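PDB 5IZ5: cytosolic phospholipase A2 delta from Homo sapiens, which hydrolyses glycerophospholipids at the sn-2 position in a calcium-dependent manner, releasing a fatty acid with a preference for linoleic acid. Local coordinates for residues A410-E415 with V429-L434; S450-A455 with P462-L467; E483-S488 with L647-A652; G195-T200 with G507-M512. The protein carries 3 engineered substitutions. One frame throughout, in Å; residues are numbered along the deposited sequence.

In the fold
Contacts 2 and 3 form the inner pair: their centres are 16 Å apart, both reach the mixed sheet of the catalytic region, and strand 463-471 pairs with strands 482-487 and 649-650. They meet directly where Tyr466 O approaches Phe487 N at 2.7 Å, probably a hydrogen bond. Contact 1, between the two helices that precede this sheet strand in the chain, lies with its centre 22 Å from that of contact 3. Along the chain, contacts 1, 2 and 3 follow in series. Contact 4 encloses contacts 1 and 2 in its loop and crosses contact 3, their segments alternating. Residues 195-200 lie in what is probably a second C2 domain, so contact 4 joins it to the catalytic part.

Contact 1. Residues A410-E415 with V429-L434; sequences ASYRRE and VDLWAL
Tyr412 OH shares a hydrogen bond with Ser438 OG, one turn beyond Leu434, and the same phenol oxygen, Tyr412 OH, lies 3.6 Å from Leu434 O without bonding to it. The setting is a helical hairpin: helices 406-422 and 428-441 follow each other in the chain, and their segments here run 139° apart in direction. The axes come no nearer than 10.7 Å, a wide spacing that is bridged by side chains. Tyr412 does most of this work. With CG anti to its own carbonyl carbon (chi1 -64°), the ring is led alongside Leu434, and the two side chains slide past each other in opposite directions. Leu434 CB makes an off-centre CH-pi contact with that ring, nearest to Tyr412 CD1 at 3.7 Å. On the other side of the ring, Tyr412 CD2 meets Leu431 CD1 at 4.2 Å, the tyrosine and leucine lying nearly perpendicular. Phe593 of helix 588-593 touches both Tyr412 and Leu431. The branches of Leu434 divide their contacts: CD1 reaches back to Tyr412 CA at 3.9 Å, whereas CD2 turns to Glu415. The extended Glu415 chain gives its OE1 to a salt bridge with Arg523 and brings its OE2 to 3.5 Å from Leu434 CD2.

Contact 2. Residues S450-A455 with P462-L467; sequences SGQRAA and PLPLYL
The Tyr466 ring receives Gln452 at its edge, with Gln452 OE1 near the ring plane, while Trp531 stacks on it. The amide of Gln452 is turned 51° from the ring, and the two side chains approach from opposite directions. Tyr466 stands on strand 463-471 of the central mixed sheet of this alpha/beta hydrolase, and Gln452 on a 3-10 segment in the loop leading to that strand. The phenol Tyr466 OH donates to Gln452 OE1 across 2.8 Å, in the carbonyl plane and on a lone pair. The approach is strongly bent, with a C=O...donor angle of 101°. Gln452 gets there as an extended chain, its CG anti to the carbonyl carbon (chi1 -62°). Tyr375, on helix 367-375, packs on both Gln452 and Pro464, and the same helix sends Thr368 and Met371 against Tyr466. The tyrosine side chain is about 10 Å from that of the nucleophile Ser365. With an alanine here in place of Gln452, the buried Tyr466 hydroxyl would probably lose its acceptor and its fixed direction. Beside the bond, the pyrrolidine ring contributes Pro464 CG, 3.7 Å from Gln452 OE1.

Contact 3. Residues E483-S488 with L647-A652; sequences EWVEFS and LCLVDA
Apolar contacts carry this meeting, and Leu649 makes two of them, one with each branch. Its CD2 reaches Val485 CG2 at 3.8 Å, the two side chains crossing at about a right angle. Its CD1 comes to the edge of the Phe487 ring, near the ring plane, 4.2 Å from Phe487 CZ. Both strands pair antiparallel with strand 463-471 in the mixed sheet of the alpha/beta hydrolase fold. Residues 484-487 and 649-652 nevertheless run 101° apart, and they touch through side chains. Val485 and Phe487, two residues apart, both turn toward Leu649, on the same side of the strand as alternation places them. Ile530 and Leu527 of helix 524-531 pack on Leu649 and Phe487 respectively.

The second apolar group is Trp484 with Ala652. Although the bond to its CB leads away from residues 647-652, a first torsion of -66° (CG anti to the carbonyl carbon) brings the far end of the indole round. There Trp484 CZ3 lies 3.9 Å from Ala652 CB, an oblique approach, with Trp484 CH2 close behind at 4.1 Å from the same methyl.

The polar groups are held by others. Trp484 NE1 bonds to Tyr693 OH, which helps fix the rotation of the indole. Asp651, the probable proton acceptor, bonds through OD2 to OG of the nucleophile Ser365, consistent with the Ser-Asp dyad of patatin-like enzymes. The indole packs on the residue that directly follows Asp651, and the Ala652 methyl is about 7 Å from the Ser365 side chain.

Contact 4. Residues G195-T200 with G507-M512; sequences GSYEDT and GSEFFM
Aromatic contacts dominate, between Tyr197 and Phe511. Their planes are 29° from parallel, but the rings are slid so far apart, 5.1 Å between centroids, that they barely overlap. What each ring receives instead is the other's CB. Tyr197 CB sits 3.6 Å from the centroid of the Phe511 ring, almost straight above it, in a CH-pi contact. In return Phe511 CB lies over one face of Tyr197, displaced toward its rim and 3.7 Å from Tyr197 CD1. Both side chains have CG anti to the backbone N (chi1 168° in Tyr197 and 178° in Phe511), and they pass each other in opposite directions. Met512 CB lies over the opposite face of Phe511, toward its rim.

Tyr197 is in a loop of what is probably a second C2 domain, and Phe511 is on strand 509-511, which pairs with strand 514-517 as a short antiparallel hairpin of the catalytic region; Met516 of that hairpin touches both side chains. Cutting Tyr197 back to a serine would keep CB but is likely to leave Phe511 CB without its aromatic face and open a gap between the catalytic region and this probable C2 domain.

The polar approach of Tyr197 to Glu509 is loose. Tyr197 OH is 4.0 Å from Glu509 OE1, too far to bond, and Glu509 uses its OE2 in a salt bridge to Arg517.

Within the loop, the bonds are closer. Ser196 OG accepts from Asp199 N at 2.7 Å, an ST motif spanning Tyr197 and Glu198. One residue on, Thr200 OG1 donates to Asp199 OD1 over 3.1 Å, from above the carboxylate plane.

Contact 1. Residues A410-E415 with V429-L434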
loop_
_atom_site.group_PDB
_atom_site.type_symbol
_atom_site.label_atom_id
_atom_site.label_comp_id
_atom_site.label_asym_id
_atom_site.label_seq_id
_atom_site.Cartn_x
_atom_site.Cartn_y
_atom_site.Cartn_z
ATOM N N ALA B 410 27.003 -12.818 8.065
ATOM C CA ALA B 410 27.455 -13.195 6.727
ATOM C C ALA B 410 26.278 -13.589 5.827
ATOM O O ALA B 410 26.223 -13.191 4.660
ATOM C CB ALA B 410 28.451 -14.337 6.809
ATOM N N SER B 411 25.337 -14.355 6.376
ATOM C CA SER B 411 24.133 -14.753 5.638
ATOM C C SER B 411 23.307 -13.547 5.226
ATOM O O SER B 411 22.776 -13.524 4.117
ATOM C CB SER B 411 23.260 -15.701 6.463
ATOM O OG SER B 411 24.001 -16.842 6.832
ATOM N N TYR B 412 23.186 -12.550 6.104
ATOM C CA TYR B 412 22.446 -11.348 5.742
ATOM C C TYR B 412 23.097 -10.690 4.536
ATOM O O TYR B 412 22.427 -10.331 3.557
ATOM C CB TYR B 412 22.389 -10.303 6.875
ATOM C CG TYR B 412 21.671 -10.669 8.149
ATOM C CD1 TYR B 412 20.801 -11.759 8.220
ATOM C CD2 TYR B 412 21.844 -9.886 9.290
ATOM C CE1 TYR B 412 20.148 -12.067 9.398
ATOM C CE2 TYR B 412 21.192 -10.185 10.468
ATOM C CZ TYR B 412 20.341 -11.274 10.513
ATOM O OH TYR B 412 19.696 -11.584 11.680
ATOM N N ARG B 413 24.410 -10.523 4.624
ATOM C CA ARG B 413 25.159 -9.853 3.577
ATOM C C ARG B 413 25.042 -10.586 2.251
ATOM O O ARG B 413 24.798 -9.968 1.213
ATOM C CB ARG B 413 26.631 -9.730 3.976
ATOM C CG ARG B 413 27.470 -8.969 2.959
ATOM C CD ARG B 413 26.845 -7.635 2.620
ATOM N NE ARG B 413 27.780 -6.535 2.851
ATOM C CZ ARG B 413 28.497 -5.918 1.921
ATOM N NH1 ARG B 413 28.425 -6.265 0.651
ATOM N NH2 ARG B 413 29.301 -4.933 2.273
ATOM N N ARG B 414 25.197 -11.903 2.310
ATOM C CA ARG B 414 25.138 -12.746 1.137
ATOM C C ARG B 414 23.771 -12.626 0.498
ATOM O O ARG B 414 23.676 -12.420 -0.709
ATOM C CB ARG B 414 25.437 -14.197 1.497
ATOM C CG ARG B 414 26.904 -14.538 1.531
ATOM C CD ARG B 414 27.126 -16.036 1.570
ATOM N NE ARG B 414 26.358 -16.674 2.641
ATOM C CZ ARG B 414 26.828 -16.964 3.855
ATOM N NH1 ARG B 414 28.084 -16.696 4.198
ATOM N NH2 ARG B 414 26.027 -17.538 4.743
ATOM N N GLU B 415 22.717 -12.699 1.309
ATOM C CA GLU B 415 21.367 -12.588 0.775
ATOM C C GLU B 415 21.118 -11.218 0.151
ATOM O O GLU B 415 20.539 -11.127 -0.933
ATOM C CB GLU B 415 20.301 -12.902 1.831
ATOM C CG GLU B 415 18.884 -12.659 1.315
ATOM C CD GLU B 415 17.803 -13.457 2.036
ATOM O OE1 GLU B 415 16.641 -13.398 1.587
ATOM O OE2 GLU B 415 18.088 -14.128 3.046
ATOM N N VAL B 429 14.216 -1.624 5.290
ATOM C CA VAL B 429 13.181 -2.641 5.393
ATOM C C VAL B 429 13.725 -4.021 5.080
ATOM O O VAL B 429 13.353 -4.991 5.729
ATOM C CB VAL B 429 11.995 -2.324 4.463
ATOM C CG1 VAL B 429 11.097 -3.537 4.273
ATOM C CG2 VAL B 429 11.203 -1.156 5.025
ATOM N N ASP B 430 14.625 -4.103 4.107
ATOM C CA ASP B 430 15.208 -5.381 3.742
ATOM C C ASP B 430 16.072 -5.938 4.854
ATOM O O ASP B 430 16.007 -7.139 5.132
ATOM C CB ASP B 430 16.004 -5.270 2.444
ATOM C CG ASP B 430 15.136 -4.859 1.281
ATOM O OD1 ASP B 430 14.316 -5.681 0.831
ATOM O OD2 ASP B 430 15.254 -3.713 0.824
ATOM N N LEU B 431 16.857 -5.084 5.514
ATOM C CA LEU B 431 17.692 -5.572 6.613
ATOM C C LEU B 431 16.818 -5.933 7.803
ATOM O O LEU B 431 17.052 -6.935 8.470
ATOM C CB LEU B 431 18.732 -4.540 7.038
ATOM C CG LEU B 431 19.651 -4.995 8.175
ATOM C CD1 LEU B 431 20.425 -6.255 7.811
ATOM C CD2 LEU B 431 20.610 -3.880 8.556
ATOM N N TRP B 432 15.829 -5.092 8.079
ATOM C CA TRP B 432 14.914 -5.328 9.185
ATOM C C TRP B 432 14.175 -6.654 9.002
ATOM O O TRP B 432 13.982 -7.395 9.967
ATOM C CB TRP B 432 13.951 -4.158 9.320
ATOM C CG TRP B 432 12.817 -4.376 10.259
ATOM C CD1 TRP B 432 11.499 -4.210 9.978
ATOM C CD2 TRP B 432 12.891 -4.793 11.631
ATOM N NE1 TRP B 432 10.744 -4.497 11.083
ATOM C CE2 TRP B 432 11.572 -4.858 12.113
ATOM C CE3 TRP B 432 13.945 -5.117 12.498
ATOM C CZ2 TRP B 432 11.273 -5.226 13.428
ATOM C CZ3 TRP B 432 13.647 -5.489 13.808
ATOM C CH2 TRP B 432 12.320 -5.541 14.258
ATOM N N ALA B 433 13.832 -6.977 7.756
ATOM C CA ALA B 433 13.201 -8.257 7.445
ATOM C C ALA B 433 14.042 -9.428 7.907
ATOM O O ALA B 433 13.528 -10.345 8.549
ATOM C CB ALA B 433 12.926 -8.367 5.957
ATOM N N LEU B 434 15.340 -9.385 7.615
ATOM C CA LEU B 434 16.228 -10.505 7.927
ATOM C C LEU B 434 16.505 -10.605 9.422
ATOM O O LEU B 434 16.559 -11.692 9.990
ATOM C CB LEU B 434 17.542 -10.388 7.150
ATOM C CG LEU B 434 17.434 -10.322 5.621
ATOM C CD1 LEU B 434 18.800 -10.072 5.005
ATOM C CD2 LEU B 434 16.820 -11.591 5.060
#

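Contact 2. Residues S450-A455 with P462-L467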
loop_
_atom_site.group_PDB
_atom_site.type_symbol
_atom_site.label_atom_id
_atom_site.label_comp_id
_atom_site.label_asym_id
_atom_site.label_seq_id
_atom_site.Cartn_x
_atom_site.Cartn_y
_atom_site.Cartn_z
ATOM N N SER B 450 0.663 -15.975 0.385
ATOM C CA SER B 450 -0.215 -16.784 -0.460
ATOM C C SER B 450 -0.470 -18.172 0.136
ATOM O O SER B 450 -1.543 -18.728 -0.048
ATOM C CB SER B 450 0.371 -16.931 -1.865
ATOM O OG SER B 450 1.609 -17.610 -1.838
ATOM N N GLY B 451 0.519 -18.711 0.843
ATOM C CA GLY B 451 0.396 -19.997 1.526
ATOM C C GLY B 451 -0.626 -20.018 2.650
ATOM O O GLY B 451 -1.068 -21.093 3.072
ATOM N N GLN B 452 -1.019 -18.832 3.123
ATOM C CA GLN B 452 -2.043 -18.708 4.158
ATOM C C GLN B 452 -3.454 -19.049 3.665
ATOM O O GLN B 452 -4.351 -19.254 4.475
ATOM C CB GLN B 452 -2.032 -17.297 4.759
ATOM C CG GLN B 452 -0.723 -16.939 5.446
ATOM C CD GLN B 452 -0.777 -15.625 6.203
ATOM O OE1 GLN B 452 -1.825 -14.985 6.313
ATOM N NE2 GLN B 452 0.362 -15.213 6.731
ATOM N N ARG B 453 -3.651 -19.109 2.349
ATOM C CA ARG B 453 -4.923 -19.577 1.792
ATOM C C ARG B 453 -5.289 -20.987 2.272
ATOM O O ARG B 453 -6.469 -21.301 2.412
ATOM C CB ARG B 453 -4.903 -19.525 0.261
ATOM C CG ARG B 453 -4.963 -18.102 -0.279
ATOM C CD ARG B 453 -5.327 -18.049 -1.752
ATOM N NE ARG B 453 -4.263 -18.577 -2.602
ATOM C CZ ARG B 453 -3.321 -17.852 -3.210
ATOM N NH1 ARG B 453 -3.264 -16.529 -3.070
ATOM N NH2 ARG B 453 -2.417 -18.470 -3.966
ATOM N N ALA B 454 -4.284 -21.821 2.538
ATOM C CA ALA B 454 -4.521 -23.166 3.056
ATOM C C ALA B 454 -5.213 -23.129 4.420
ATOM O O ALA B 454 -6.036 -23.989 4.719
ATOM C CB ALA B 454 -3.218 -23.950 3.137
ATOM N N ALA B 455 -4.901 -22.117 5.228
ATOM C CA ALA B 455 -5.552 -21.919 6.530
ATOM C C ALA B 455 -7.025 -21.522 6.434
ATOM O O ALA B 455 -7.724 -21.481 7.448
ATOM C CB ALA B 455 -4.798 -20.873 7.332
ATOM N N PRO B 462 -10.277 -17.559 10.967
ATOM C CA PRO B 462 -10.753 -16.270 10.435
ATOM C C PRO B 462 -9.879 -15.770 9.277
ATOM O O PRO B 462 -8.728 -16.189 9.154
ATOM C CB PRO B 462 -10.637 -15.315 11.634
ATOM C CG PRO B 462 -10.367 -16.173 12.826
ATOM C CD PRO B 462 -9.714 -17.420 12.318
ATOM N N LEU B 463 -10.423 -14.895 8.440
ATOM C CA LEU B 463 -9.638 -14.261 7.375
ATOM C C LEU B 463 -8.712 -13.198 7.992
ATOM O O LEU B 463 -9.198 -12.263 8.631
ATOM C CB LEU B 463 -10.547 -13.598 6.339
ATOM C CG LEU B 463 -9.816 -12.869 5.200
ATOM C CD1 LEU B 463 -9.228 -13.860 4.214
ATOM C CD2 LEU B 463 -10.738 -11.918 4.470
ATOM N N PRO B 464 -7.388 -13.336 7.801
ATOM C CA PRO B 464 -6.444 -12.363 8.339
ATOM C C PRO B 464 -6.250 -11.164 7.412
ATOM O O PRO B 464 -6.083 -11.331 6.201
ATOM C CB PRO B 464 -5.156 -13.166 8.456
ATOM C CG PRO B 464 -5.232 -14.138 7.338
ATOM C CD PRO B 464 -6.692 -14.424 7.096
ATOM N N LEU B 465 -6.277 -9.967 7.987
ATOM C CA LEU B 465 -6.139 -8.723 7.235
ATOM C C LEU B 465 -5.001 -7.886 7.826
ATOM O O LEU B 465 -5.054 -7.472 8.988
ATOM C CB LEU B 465 -7.455 -7.948 7.271
ATOM C CG LEU B 465 -8.627 -8.667 6.577
ATOM C CD1 LEU B 465 -9.975 -8.177 7.082
ATOM C CD2 LEU B 465 -8.537 -8.520 5.064
ATOM N N TYR B 466 -3.965 -7.655 7.026
ATOM C CA TYR B 466 -2.792 -6.915 7.465
ATOM C C TYR B 466 -2.799 -5.562 6.755
ATOM O O TYR B 466 -3.043 -5.500 5.540
ATOM C CB TYR B 466 -1.508 -7.666 7.108
ATOM C CG TYR B 466 -1.451 -9.154 7.450
ATOM C CD1 TYR B 466 -0.700 -9.613 8.530
ATOM C CD2 TYR B 466 -2.097 -10.103 6.660
ATOM C CE1 TYR B 466 -0.610 -10.965 8.834
ATOM C CE2 TYR B 466 -2.018 -11.463 6.959
ATOM C CZ TYR B 466 -1.271 -11.890 8.044
ATOM O OH TYR B 466 -1.168 -13.235 8.352
ATOM N N LEU B 467 -2.525 -4.482 7.492
ATOM C CA LEU B 467 -2.618 -3.126 6.912
ATOM C C LEU B 467 -1.289 -2.376 6.846
ATOM O O LEU B 467 -0.407 -2.544 7.698
ATOM C CB LEU B 467 -3.622 -2.259 7.680
ATOM C CG LEU B 467 -5.029 -1.932 7.159
ATOM C CD1 LEU B 467 -5.456 -2.687 5.914
ATOM C CD2 LEU B 467 -6.037 -2.139 8.276
#

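Contact 3. Residues E483-S488 with L647-A652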
loop_
_atom_site.group_PDB
_atom_site.type_symbol
_atom_site.label_atom_id
_atom_site.label_comp_id
_atom_site.label_asym_id
_atom_site.label_seq_id
_atom_site.Cartn_x
_atom_site.Cartn_y
_atom_site.Cartn_z
ATOM N N GLU B 483 -2.722 6.536 1.952
ATOM C CA GLU B 483 -3.686 5.611 1.362
ATOM C C GLU B 483 -3.541 4.237 1.996
ATOM O O GLU B 483 -2.435 3.697 2.083
ATOM C CB GLU B 483 -3.449 5.503 -0.147
ATOM C CG GLU B 483 -3.502 6.850 -0.847
ATOM C CD GLU B 483 -3.074 6.784 -2.299
ATOM O OE1 GLU B 483 -3.788 7.359 -3.138
ATOM O OE2 GLU B 483 -2.023 6.175 -2.597
ATOM N N TRP B 484 -4.660 3.669 2.431
ATOM C CA TRP B 484 -4.636 2.363 3.078
ATOM C C TRP B 484 -4.451 1.266 2.035
ATOM O O TRP B 484 -5.179 1.219 1.040
ATOM C CB TRP B 484 -5.908 2.129 3.899
ATOM C CG TRP B 484 -6.013 3.063 5.075
ATOM C CD1 TRP B 484 -6.708 4.233 5.131
ATOM C CD2 TRP B 484 -5.378 2.912 6.350
ATOM N NE1 TRP B 484 -6.548 4.818 6.366
ATOM C CE2 TRP B 484 -5.736 4.027 7.135
ATOM C CE3 TRP B 484 -4.541 1.943 6.904
ATOM C CZ2 TRP B 484 -5.284 4.198 8.453
ATOM C CZ3 TRP B 484 -4.092 2.110 8.215
ATOM C CH2 TRP B 484 -4.468 3.228 8.977
ATOM N N VAL B 485 -3.452 0.421 2.263
ATOM C CA VAL B 485 -3.219 -0.766 1.464
ATOM C C VAL B 485 -3.430 -1.996 2.349
ATOM O O VAL B 485 -2.704 -2.244 3.313
ATOM C CB VAL B 485 -1.806 -0.792 0.848
ATOM C CG1 VAL B 485 -1.603 -2.076 0.059
ATOM C CG2 VAL B 485 -1.593 0.418 -0.052
ATOM N N GLU B 486 -4.430 -2.775 1.981
ATOM C CA GLU B 486 -4.822 -3.961 2.733
ATOM C C GLU B 486 -4.192 -5.215 2.140
ATOM O O GLU B 486 -4.170 -5.367 0.913
ATOM C CB GLU B 486 -6.343 -4.048 2.682
ATOM C CG GLU B 486 -6.940 -5.374 3.095
ATOM C CD GLU B 486 -8.448 -5.332 2.979
ATOM O OE1 GLU B 486 -9.085 -4.745 3.882
ATOM O OE2 GLU B 486 -8.986 -5.868 1.979
ATOM N N PHE B 487 -3.696 -6.104 3.008
ATOM C CA PHE B 487 -3.152 -7.403 2.596
ATOM C C PHE B 487 -3.986 -8.544 3.181
ATOM O O PHE B 487 -4.284 -8.551 4.382
ATOM C CB PHE B 487 -1.718 -7.596 3.108
ATOM C CG PHE B 487 -0.715 -6.642 2.521
ATOM C CD1 PHE B 487 0.301 -7.109 1.699
ATOM C CD2 PHE B 487 -0.772 -5.278 2.802
ATOM C CE1 PHE B 487 1.239 -6.236 1.163
ATOM C CE2 PHE B 487 0.164 -4.396 2.269
ATOM C CZ PHE B 487 1.169 -4.874 1.448
ATOM N N SER B 488 -4.338 -9.514 2.338
ATOM C CA SER B 488 -4.925 -10.776 2.801
ATOM C C SER B 488 -4.358 -11.928 1.972
ATOM O O SER B 488 -3.710 -11.691 0.952
ATOM C CB SER B 488 -6.451 -10.747 2.675
ATOM O OG SER B 488 -6.870 -11.205 1.402
ATOM N N LEU B 647 5.566 2.491 -5.098
ATOM C CA LEU B 647 4.857 2.797 -3.866
ATOM C C LEU B 647 5.871 3.041 -2.766
ATOM O O LEU B 647 7.034 2.664 -2.893
ATOM C CB LEU B 647 3.980 1.615 -3.462
ATOM C CG LEU B 647 2.965 1.163 -4.506
ATOM C CD1 LEU B 647 2.246 -0.081 -4.001
ATOM C CD2 LEU B 647 1.983 2.278 -4.816
ATOM N N CYS B 648 5.428 3.694 -1.697
ATOM C CA CYS B 648 6.232 3.833 -0.494
ATOM C C CYS B 648 5.372 3.424 0.693
ATOM O O CYS B 648 4.607 4.228 1.229
ATOM C CB CYS B 648 6.763 5.259 -0.328
ATOM S SG CYS B 648 7.856 5.432 1.105
ATOM N N LEU B 649 5.526 2.172 1.113
ATOM C CA LEU B 649 4.639 1.571 2.094
ATOM C C LEU B 649 5.205 1.676 3.504
ATOM O O LEU B 649 6.365 1.337 3.765
ATOM C CB LEU B 649 4.356 0.108 1.740
ATOM C CG LEU B 649 3.561 -0.087 0.443
ATOM C CD1 LEU B 649 3.455 -1.561 0.108
ATOM C CD2 LEU B 649 2.170 0.510 0.541
ATOM N N VAL B 650 4.355 2.141 4.408
ATOM C CA VAL B 650 4.747 2.505 5.742
ATOM C C VAL B 650 3.865 1.791 6.776
ATOM O O VAL B 650 2.727 1.444 6.497
ATOM C CB VAL B 650 4.727 4.053 5.819
ATOM C CG1 VAL B 650 4.009 4.576 7.039
ATOM C CG2 VAL B 650 6.145 4.582 5.729
ATOM N N ASP B 651 4.442 1.519 7.942
ATOM C CA ASP B 651 3.724 1.008 9.121
ATOM C C ASP B 651 2.609 1.985 9.505
ATOM O O ASP B 651 2.853 3.181 9.544
ATOM C CB ASP B 651 4.768 0.857 10.239
ATOM C CG ASP B 651 4.219 0.261 11.515
ATOM O OD1 ASP B 651 3.015 0.417 11.791
ATOM O OD2 ASP B 651 5.024 -0.347 12.258
ATOM N N ALA B 652 1.391 1.490 9.764
ATOM C CA ALA B 652 0.271 2.356 10.210
ATOM C C ALA B 652 0.602 3.165 11.468
ATOM O O ALA B 652 0.081 4.264 11.665
ATOM C CB ALA B 652 -0.983 1.529 10.455
#

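Contact 4. Residues G195-T200 with G507-M512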
loop_
_atom_site.group_PDB
_atom_site.type_symbol
_atom_site.label_atom_id
_atom_site.label_comp_id
_atom_site.label_asym_id
_atom_site.label_seq_id
_atom_site.Cartn_x
_atom_site.Cartn_y
_atom_site.Cartn_z
ATOM N N GLY B 195 5.241 6.786 -26.110
ATOM C CA GLY B 195 3.943 6.555 -25.491
ATOM C C GLY B 195 3.743 5.138 -24.988
ATOM O O GLY B 195 2.780 4.873 -24.278
ATOM N N SER B 196 4.646 4.225 -25.341
ATOM C CA SER B 196 4.584 2.854 -24.848
ATOM C C SER B 196 5.148 2.772 -23.443
ATOM O O SER B 196 5.858 3.671 -23.004
ATOM C CB SER B 196 5.373 1.915 -25.762
ATOM O OG SER B 196 6.764 2.179 -25.695
ATOM N N TYR B 197 4.855 1.668 -22.763
ATOM C CA TYR B 197 5.415 1.389 -21.439
ATOM C C TYR B 197 6.934 1.256 -21.489
ATOM O O TYR B 197 7.643 1.792 -20.636
ATOM C CB TYR B 197 4.792 0.107 -20.863
ATOM C CG TYR B 197 5.477 -0.448 -19.624
ATOM C CD1 TYR B 197 5.449 0.241 -18.416
ATOM C CD2 TYR B 197 6.142 -1.668 -19.663
ATOM C CE1 TYR B 197 6.074 -0.273 -17.288
ATOM C CE2 TYR B 197 6.776 -2.192 -18.546
ATOM C CZ TYR B 197 6.733 -1.493 -17.356
ATOM O OH TYR B 197 7.349 -2.027 -16.239
ATOM N N GLU B 198 7.424 0.523 -22.483
ATOM C CA GLU B 198 8.852 0.248 -22.605
ATOM C C GLU B 198 9.584 1.478 -23.122
ATOM O O GLU B 198 10.722 1.737 -22.731
ATOM C CB GLU B 198 9.094 -0.931 -23.539
ATOM C CG GLU B 198 8.567 -2.268 -23.021
ATOM C CD GLU B 198 7.062 -2.446 -23.177
ATOM O OE1 GLU B 198 6.388 -1.540 -23.721
ATOM O OE2 GLU B 198 6.547 -3.512 -22.769
ATOM N N ASP B 199 8.911 2.232 -23.991
ATOM C CA ASP B 199 9.445 3.460 -24.591
ATOM C C ASP B 199 10.578 3.194 -25.589
ATOM O O ASP B 199 10.407 3.388 -26.797
ATOM C CB ASP B 199 9.890 4.470 -23.529
ATOM C CG ASP B 199 10.313 5.787 -24.136
ATOM O OD1 ASP B 199 11.506 6.118 -24.078
ATOM O OD2 ASP B 199 9.453 6.482 -24.706
ATOM N N THR B 200 11.721 2.746 -25.079
ATOM C CA THR B 200 12.895 2.470 -25.897
ATOM C C THR B 200 13.483 1.131 -25.513
ATOM O O THR B 200 13.604 0.826 -24.333
ATOM C CB THR B 200 13.970 3.550 -25.694
ATOM O OG1 THR B 200 13.441 4.822 -26.078
ATOM C CG2 THR B 200 15.225 3.255 -26.521
ATOM N N GLY B 507 4.460 -6.845 -5.692
ATOM C CA GLY B 507 5.887 -6.661 -5.905
ATOM C C GLY B 507 6.307 -6.911 -7.345
ATOM O O GLY B 507 7.455 -6.655 -7.704
ATOM N N SER B 508 5.389 -7.415 -8.170
ATOM C CA SER B 508 5.664 -7.589 -9.598
ATOM C C SER B 508 5.421 -6.283 -10.322
ATOM O O SER B 508 4.842 -5.354 -9.763
ATOM C CB SER B 508 4.808 -8.712 -10.202
ATOM O OG SER B 508 5.224 -9.978 -9.715
ATOM N N GLU B 509 5.867 -6.215 -11.569
ATOM C CA GLU B 509 5.754 -4.999 -12.365
ATOM C C GLU B 509 4.540 -5.078 -13.277
ATOM O O GLU B 509 4.289 -6.106 -13.904
ATOM C CB GLU B 509 7.032 -4.780 -13.179
ATOM C CG GLU B 509 8.228 -4.431 -12.303
ATOM C CD GLU B 509 9.556 -4.469 -13.036
ATOM O OE1 GLU B 509 9.569 -4.650 -14.273
ATOM O OE2 GLU B 509 10.593 -4.329 -12.353
ATOM N N PHE B 510 3.800 -3.979 -13.346
ATOM C CA PHE B 510 2.542 -3.930 -14.053
ATOM C C PHE B 510 2.484 -2.719 -14.949
ATOM O O PHE B 510 3.190 -1.730 -14.726
ATOM C CB PHE B 510 1.380 -3.817 -13.057
ATOM C CG PHE B 510 1.149 -5.054 -12.232
ATOM C CD1 PHE B 510 0.110 -5.925 -12.538
ATOM C CD2 PHE B 510 1.953 -5.341 -11.140
ATOM C CE1 PHE B 510 -0.116 -7.053 -11.771
ATOM C CE2 PHE B 510 1.729 -6.469 -10.367
ATOM C CZ PHE B 510 0.690 -7.322 -10.685
ATOM N N PHE B 511 1.613 -2.799 -15.954
ATOM C CA PHE B 511 1.250 -1.647 -16.761
ATOM C C PHE B 511 -0.195 -1.768 -17.249
ATOM O O PHE B 511 -0.580 -2.757 -17.874
ATOM C CB PHE B 511 2.178 -1.494 -17.957
ATOM C CG PHE B 511 1.816 -0.337 -18.844
ATOM C CD1 PHE B 511 1.264 -0.549 -20.104
ATOM C CD2 PHE B 511 1.991 0.962 -18.402
ATOM C CE1 PHE B 511 0.914 0.520 -20.915
ATOM C CE2 PHE B 511 1.645 2.040 -19.206
ATOM C CZ PHE B 511 1.102 1.815 -20.461
ATOM N N MET B 512 -0.990 -0.747 -16.958
ATOM C CA MET B 512 -2.404 -0.706 -17.334
ATOM C C MET B 512 -3.155 -1.971 -16.907
ATOM O O MET B 512 -3.998 -2.491 -17.648
ATOM C CB MET B 512 -2.554 -0.475 -18.840
ATOM C CG MET B 512 -3.910 0.060 -19.268
ATOM S SD MET B 512 -4.159 1.752 -18.767
ATOM C CE MET B 512 -3.053 2.615 -19.885
#